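Side-chain contacts in B-cell differentiation antigen CD72 (Mus musculus, PDB 5B1R), which acts as a B-cell co-receptor with positive and negative roles, recognising the Sm/RNP self-antigen and then inhibiting B-cell receptor signalling: residues A[24-27]-A[28-32]; A[91-95]-A[96-100]. The protein carries 2 engineered substitutions. One frame throughout, in Å; residues are numbered along the deposited sequence.

Contact 1 (A[24-27]-A[28-32]); sequences RSLE and ESQKY. Unlike the reference sequence in segment 24-27: R24 (reference Gly).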
loop_
_atom_site.group_PDB
_atom_site.type_symbol
_atom_site.label_atom_id
_atom_site.label_comp_id
_atom_site.label_asym_id
_atom_site.label_seq_id
_atom_site.Cartn_x
_atom_site.Cartn_y
_atom_site.Cartn_z
ATOM N N ARG A 24 -4.453 0.490 -12.281
ATOM C CA ARG A 24 -3.454 1.393 -12.851
ATOM C C ARG A 24 -2.075 0.748 -12.800
ATOM O O ARG A 24 -1.823 -0.150 -12.001
ATOM C CB ARG A 24 -3.363 2.711 -12.074
ATOM C CG ARG A 24 -4.653 3.470 -11.876
ATOM C CD ARG A 24 -4.373 4.767 -11.148
ATOM N NE ARG A 24 -5.593 5.554 -10.924
ATOM C CZ ARG A 24 -6.373 5.452 -9.861
ATOM N NH1 ARG A 24 -6.080 4.595 -8.900
ATOM N NH2 ARG A 24 -7.455 6.230 -9.785
ATOM N N SER A 25 -1.165 1.254 -13.617
ATOM C CA SER A 25 0.254 0.946 -13.461
ATOM C C SER A 25 0.762 1.496 -12.132
ATOM O O SER A 25 0.073 2.270 -11.459
ATOM C CB SER A 25 1.047 1.596 -14.584
ATOM O OG SER A 25 0.951 3.009 -14.487
ATOM N N LEU A 26 1.978 1.121 -11.760
ATOM C CA LEU A 26 2.543 1.671 -10.545
ATOM C C LEU A 26 2.648 3.183 -10.651
ATOM O O LEU A 26 2.247 3.898 -9.740
ATOM C CB LEU A 26 3.887 1.005 -10.195
ATOM C CG LEU A 26 4.542 1.442 -8.866
ATOM C CD1 LEU A 26 5.244 2.804 -8.916
ATOM C CD2 LEU A 26 3.558 1.381 -7.697
ATOM N N GLU A 27 3.214 3.658 -11.762
ATOM C CA GLU A 27 3.429 5.085 -11.940
ATOM C C GLU A 27 2.111 5.842 -11.862
ATOM O O GLU A 27 2.037 6.906 -11.233
ATOM C CB GLU A 27 4.106 5.338 -13.285
ATOM C CG GLU A 27 4.225 6.786 -13.712
ATOM C CD GLU A 27 5.027 6.930 -14.993
ATOM O OE1 GLU A 27 6.236 6.619 -14.972
ATOM O OE2 GLU A 27 4.454 7.338 -16.024
ATOM N N GLU A 28 1.065 5.315 -12.502
ATOM C CA GLU A 28 -0.217 6.019 -12.462
ATOM C C GLU A 28 -0.853 5.928 -11.067
ATOM O O GLU A 28 -1.545 6.857 -10.640
ATOM C CB GLU A 28 -1.140 5.516 -13.578
ATOM C CG GLU A 28 -0.696 5.969 -14.973
ATOM C CD GLU A 28 -0.712 7.478 -15.143
ATOM O OE1 GLU A 28 -1.728 8.098 -14.792
ATOM O OE2 GLU A 28 0.290 8.034 -15.655
ATOM N N SER A 29 -0.604 4.832 -10.347
ATOM C CA SER A 29 -1.061 4.729 -8.957
ATOM C C SER A 29 -0.348 5.771 -8.080
ATOM O O SER A 29 -0.976 6.440 -7.249
ATOM C CB SER A 29 -0.824 3.313 -8.411
ATOM O OG SER A 29 -1.544 2.329 -9.150
ATOM N N GLN A 30 0.962 5.910 -8.261
ATOM C CA GLN A 30 1.718 6.930 -7.535
ATOM C C GLN A 30 1.187 8.333 -7.816
ATOM O O GLN A 30 0.959 9.120 -6.895
ATOM C CB GLN A 30 3.205 6.847 -7.869
ATOM C CG GLN A 30 4.049 7.794 -7.040
ATOM C CD GLN A 30 5.529 7.586 -7.257
ATOM O OE1 GLN A 30 5.959 7.182 -8.338
ATOM N NE2 GLN A 30 6.320 7.859 -6.228
ATOM N N LYS A 31 0.930 8.622 -9.086
ATOM C CA LYS A 31 0.409 9.929 -9.456
ATOM C C LYS A 31 -0.967 10.152 -8.841
ATOM O O LYS A 31 -1.285 11.258 -8.385
ATOM C CB LYS A 31 0.353 10.050 -10.971
ATOM C CG LYS A 31 1.720 10.279 -11.592
ATOM C CD LYS A 31 1.740 10.028 -13.104
ATOM C CE LYS A 31 1.065 11.140 -13.895
ATOM N NZ LYS A 31 -0.425 11.095 -13.842
ATOM N N TYR A 32 -1.782 9.109 -8.811
ATOM C CA TYR A 32 -3.102 9.243 -8.228
ATOM C C TYR A 32 -2.988 9.529 -6.724
ATOM O O TYR A 32 -3.638 10.440 -6.202
ATOM C CB TYR A 32 -3.971 8.017 -8.504
ATOM C CG TYR A 32 -5.334 8.225 -7.945
ATOM C CD1 TYR A 32 -6.190 9.168 -8.494
ATOM C CD2 TYR A 32 -5.742 7.531 -6.821
ATOM C CE1 TYR A 32 -7.427 9.392 -7.945
ATOM C CE2 TYR A 32 -6.976 7.748 -6.276
ATOM C CZ TYR A 32 -7.815 8.683 -6.843
ATOM O OH TYR A 32 -9.051 8.920 -6.297
HETATM O O HOH W 1 -4.426 2.150 -8.706
#

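Contact 2 (A[91-95]-A[96-100]); sequences IKKYY and QKWKR. Unlike the reference sequence in segment 91-95: K93 (reference Thr). Unlike the reference sequence in segment 96-100: K99 (reference Glu).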
loop_
_atom_site.group_PDB
_atom_site.type_symbol
_atom_site.label_atom_id
_atom_site.label_comp_id
_atom_site.label_asym_id
_atom_site.label_seq_id
_atom_site.Cartn_x
_atom_site.Cartn_y
_atom_site.Cartn_z
ATOM N N ILE A 91 1.418 -6.110 -3.016
ATOM C CA ILE A 91 1.095 -7.161 -2.063
ATOM C C ILE A 91 0.094 -8.132 -2.698
ATOM O O ILE A 91 -0.830 -7.737 -3.407
ATOM C CB ILE A 91 0.606 -6.615 -0.698
ATOM C CG1 ILE A 91 -0.634 -5.722 -0.851
ATOM C CG2 ILE A 91 1.753 -5.878 -0.018
ATOM C CD1 ILE A 91 -1.256 -5.318 0.493
ATOM N N LYS A 92 0.301 -9.404 -2.414
ATOM C CA LYS A 92 -0.505 -10.473 -2.990
ATOM C C LYS A 92 -0.725 -11.523 -1.922
ATOM O O LYS A 92 0.168 -11.788 -1.108
ATOM C CB LYS A 92 0.217 -11.069 -4.195
ATOM C CG LYS A 92 -0.539 -12.207 -4.853
ATOM C CD LYS A 92 0.080 -12.543 -6.198
ATOM C CE LYS A 92 -0.727 -13.595 -6.965
ATOM N NZ LYS A 92 -0.287 -13.653 -8.382
ATOM N N LYS A 93 -1.916 -12.112 -1.902
ATOM C CA LYS A 93 -2.239 -13.050 -0.838
ATOM C C LYS A 93 -1.923 -14.471 -1.225
ATOM O O LYS A 93 -2.390 -14.964 -2.250
ATOM C CB LYS A 93 -3.706 -12.954 -0.405
ATOM C CG LYS A 93 -3.933 -13.624 0.949
ATOM C CD LYS A 93 -5.305 -13.378 1.528
ATOM C CE LYS A 93 -5.343 -13.894 2.959
ATOM N NZ LYS A 93 -6.731 -14.025 3.482
ATOM N N TYR A 94 -1.112 -15.118 -0.397
ATOM C CA TYR A 94 -0.813 -16.532 -0.560
ATOM C C TYR A 94 -1.397 -17.305 0.602
ATOM O O TYR A 94 -0.922 -17.190 1.731
ATOM C CB TYR A 94 0.693 -16.748 -0.624
ATOM C CG TYR A 94 1.314 -16.166 -1.863
ATOM C CD1 TYR A 94 1.746 -14.845 -1.892
ATOM C CD2 TYR A 94 1.451 -16.931 -3.015
ATOM C CE1 TYR A 94 2.310 -14.310 -3.030
ATOM C CE2 TYR A 94 2.013 -16.404 -4.154
ATOM C CZ TYR A 94 2.442 -15.094 -4.158
ATOM O OH TYR A 94 3.006 -14.566 -5.296
ATOM N N TYR A 95 -2.429 -18.091 0.315
ATOM C CA TYR A 95 -3.127 -18.849 1.343
ATOM C C TYR A 95 -3.574 -17.918 2.467
ATOM O O TYR A 95 -4.507 -17.137 2.290
ATOM C CB TYR A 95 -2.242 -19.990 1.852
ATOM C CG TYR A 95 -1.566 -20.726 0.718
ATOM C CD1 TYR A 95 -2.275 -21.625 -0.070
ATOM C CD2 TYR A 95 -0.228 -20.502 0.415
ATOM C CE1 TYR A 95 -1.666 -22.293 -1.118
ATOM C CE2 TYR A 95 0.389 -21.165 -0.632
ATOM C CZ TYR A 95 -0.334 -22.061 -1.394
ATOM O OH TYR A 95 0.275 -22.724 -2.436
ATOM N N GLN A 96 -2.892 -17.970 3.605
ATOM C CA GLN A 96 -3.302 -17.159 4.748
ATOM C C GLN A 96 -2.524 -15.851 4.925
ATOM O O GLN A 96 -2.881 -15.037 5.773
ATOM C CB GLN A 96 -3.253 -17.981 6.041
ATOM C CG GLN A 96 -4.107 -19.250 6.027
ATOM C CD GLN A 96 -5.598 -18.981 6.181
ATOM O OE1 GLN A 96 -6.096 -17.908 5.837
ATOM N NE2 GLN A 96 -6.320 -19.966 6.707
ATOM N N LYS A 97 -1.474 -15.640 4.133
ATOM C CA LYS A 97 -0.618 -14.466 4.328
ATOM C C LYS A 97 -0.448 -13.588 3.100
ATOM O O LYS A 97 -0.130 -14.078 2.016
ATOM C CB LYS A 97 0.779 -14.883 4.791
ATOM C CG LYS A 97 0.913 -15.135 6.276
ATOM C CD LYS A 97 2.357 -15.450 6.625
ATOM C CE LYS A 97 2.470 -16.036 8.017
ATOM N NZ LYS A 97 3.846 -16.548 8.263
ATOM N N TRP A 98 -0.620 -12.280 3.290
ATOM C CA TRP A 98 -0.182 -11.308 2.294
ATOM C C TRP A 98 1.345 -11.270 2.273
ATOM O O TRP A 98 1.982 -11.316 3.324
ATOM C CB TRP A 98 -0.760 -9.915 2.598
ATOM C CG TRP A 98 -2.243 -9.868 2.380
ATOM C CD1 TRP A 98 -3.221 -10.166 3.284
ATOM C CD2 TRP A 98 -2.913 -9.538 1.159
ATOM N NE1 TRP A 98 -4.457 -10.035 2.701
ATOM C CE2 TRP A 98 -4.295 -9.645 1.397
ATOM C CE3 TRP A 98 -2.475 -9.162 -0.113
ATOM C CZ2 TRP A 98 -5.241 -9.402 0.414
ATOM C CZ3 TRP A 98 -3.419 -8.906 -1.083
ATOM C CH2 TRP A 98 -4.788 -9.033 -0.818
ATOM N N LYS A 99 1.908 -11.198 1.069
ATOM C CA LYS A 99 3.347 -11.112 0.873
ATOM C C LYS A 99 3.672 -9.958 -0.059
ATOM O O LYS A 99 2.866 -9.597 -0.916
ATOM C CB LYS A 99 3.888 -12.416 0.273
ATOM C CG LYS A 99 3.803 -13.586 1.232
ATOM C CD LYS A 99 4.401 -14.847 0.651
ATOM C CE LYS A 99 4.190 -16.016 1.598
ATOM N NZ LYS A 99 5.159 -16.034 2.734
ATOM N N ARG A 100 4.857 -9.385 0.113
ATOM C CA ARG A 100 5.392 -8.464 -0.875
ATOM C C ARG A 100 5.893 -9.272 -2.070
ATOM O O ARG A 100 6.636 -10.239 -1.900
ATOM C CB ARG A 100 6.547 -7.653 -0.285
ATOM C CG ARG A 100 7.137 -6.649 -1.262
ATOM C CD ARG A 100 8.323 -5.879 -0.676
ATOM N NE ARG A 100 7.922 -5.158 0.528
ATOM C CZ ARG A 100 7.378 -3.940 0.534
ATOM N NH1 ARG A 100 7.274 -3.240 -0.596
ATOM N NH2 ARG A 100 6.960 -3.425 1.676
HETATM O O HOH W 2 -7.070 -11.028 3.773
HETATM O O HOH W 3 -5.892 -14.348 6.436
#

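Contact 1 (A[24-27]-A[28-32])
The guanidinium of R24 lies flat over the ring of Y32, the planes 11° apart, in an offset cation-pi stack whose R24 CZ sits 3.9 Å from the Y32 ring centroid. NH2 is the branch above the middle of the ring, and Y32 CG lies 3.4 Å from R24 NH2. With CG beside its own backbone N (chi1 -54°) and the chain straight from CG to NE, R24 runs over the first helical turn, its CD passing 3.6 Å from E28 O. R24 NH1 is gripped by S20 OG and by a water 3.0 Å away, which donates to S29 OG; with the stack, these bonds should restrict rotation of the group.

S25 is the N-cap: its OG accepts from E28 N at 3.0 Å in a fairly straight bond (161°). S29 N and S29 OG reach S25 O from opposite faces of its carbonyl plane, the hydroxyl bond S29 OG to S25 O measuring 2.8 Å.

E27 and K31 lie side by side, while K31 NZ makes a weak salt bridge of 3.4 Å to E28 OE1. That lysine probably offsets some of the repulsion between E27 and E28.

Strand 23-24 passes through S25 into helix 26-35, where Y32 packs on Y18 and S20 of strand 15-21, L26 and S29 on W70 of strand 69-70, and L26 and Q30 on L40 of strand 39-40.

Contact 2 (A[91-95]-A[96-100])
Strands 91-94 and 97-100 form an antiparallel hairpin closed by a type II' turn from Y94 to K97, with Y94/K97 and K92/K99 as hydrogen-bonded pairs. K93 and W98 form the non-hydrogen-bonded pair between them, and K93 CB stands over the centre of the six-membered indole ring, 3.7 Å from its centroid and 7° off the ring normal, a CH-pi contact. Chi1 of -163° and an extended chain carry the lysine across the indole, placing K93 CD 3.6 Å from W98 NE1. One water, 3.0 Å from W98 NE1 and in the ring plane, accepts from both NE1 and K93 NZ; a second joins NZ to Q96 O. The I91 carbonyl lies at the benzo edge, while its side chain stands off the ring plane opposite K93, I91 CG1 4.0 Å from W98 CE3.

K99 occupies the other face of the hairpin and crosses Y94 at about a right angle, K99 CD lying 3.7 Å from Y94 CD1.

At the turn, Y95 O accepts from R65. Further along, R100 forms a salt bridge with D89 of strand 87-94, the middle strand of a three-stranded sheet, between 97-104 and 69-70; I91 and W98 both pack against Y69 of the latter.

Both contacts belong to the same C-type lectin-like domain, with centres 21 Å apart and nearest atoms about 9 Å apart, so they do not touch. Strand 69-70 links them: W70 lies against the start of helix 26-35 in contact 1 and bonds through NE1 to R24 O, whereas Y69 borders the hairpin of contact 2. A second route follows the chain beyond residue 100, since strand 97-104 leads to C105, which shares a backbone hydrogen bond with L26; C105 probably pairs with C88 in a disulfide. Contact 1 is thus a helix start and contact 2 a hairpin end of one domain.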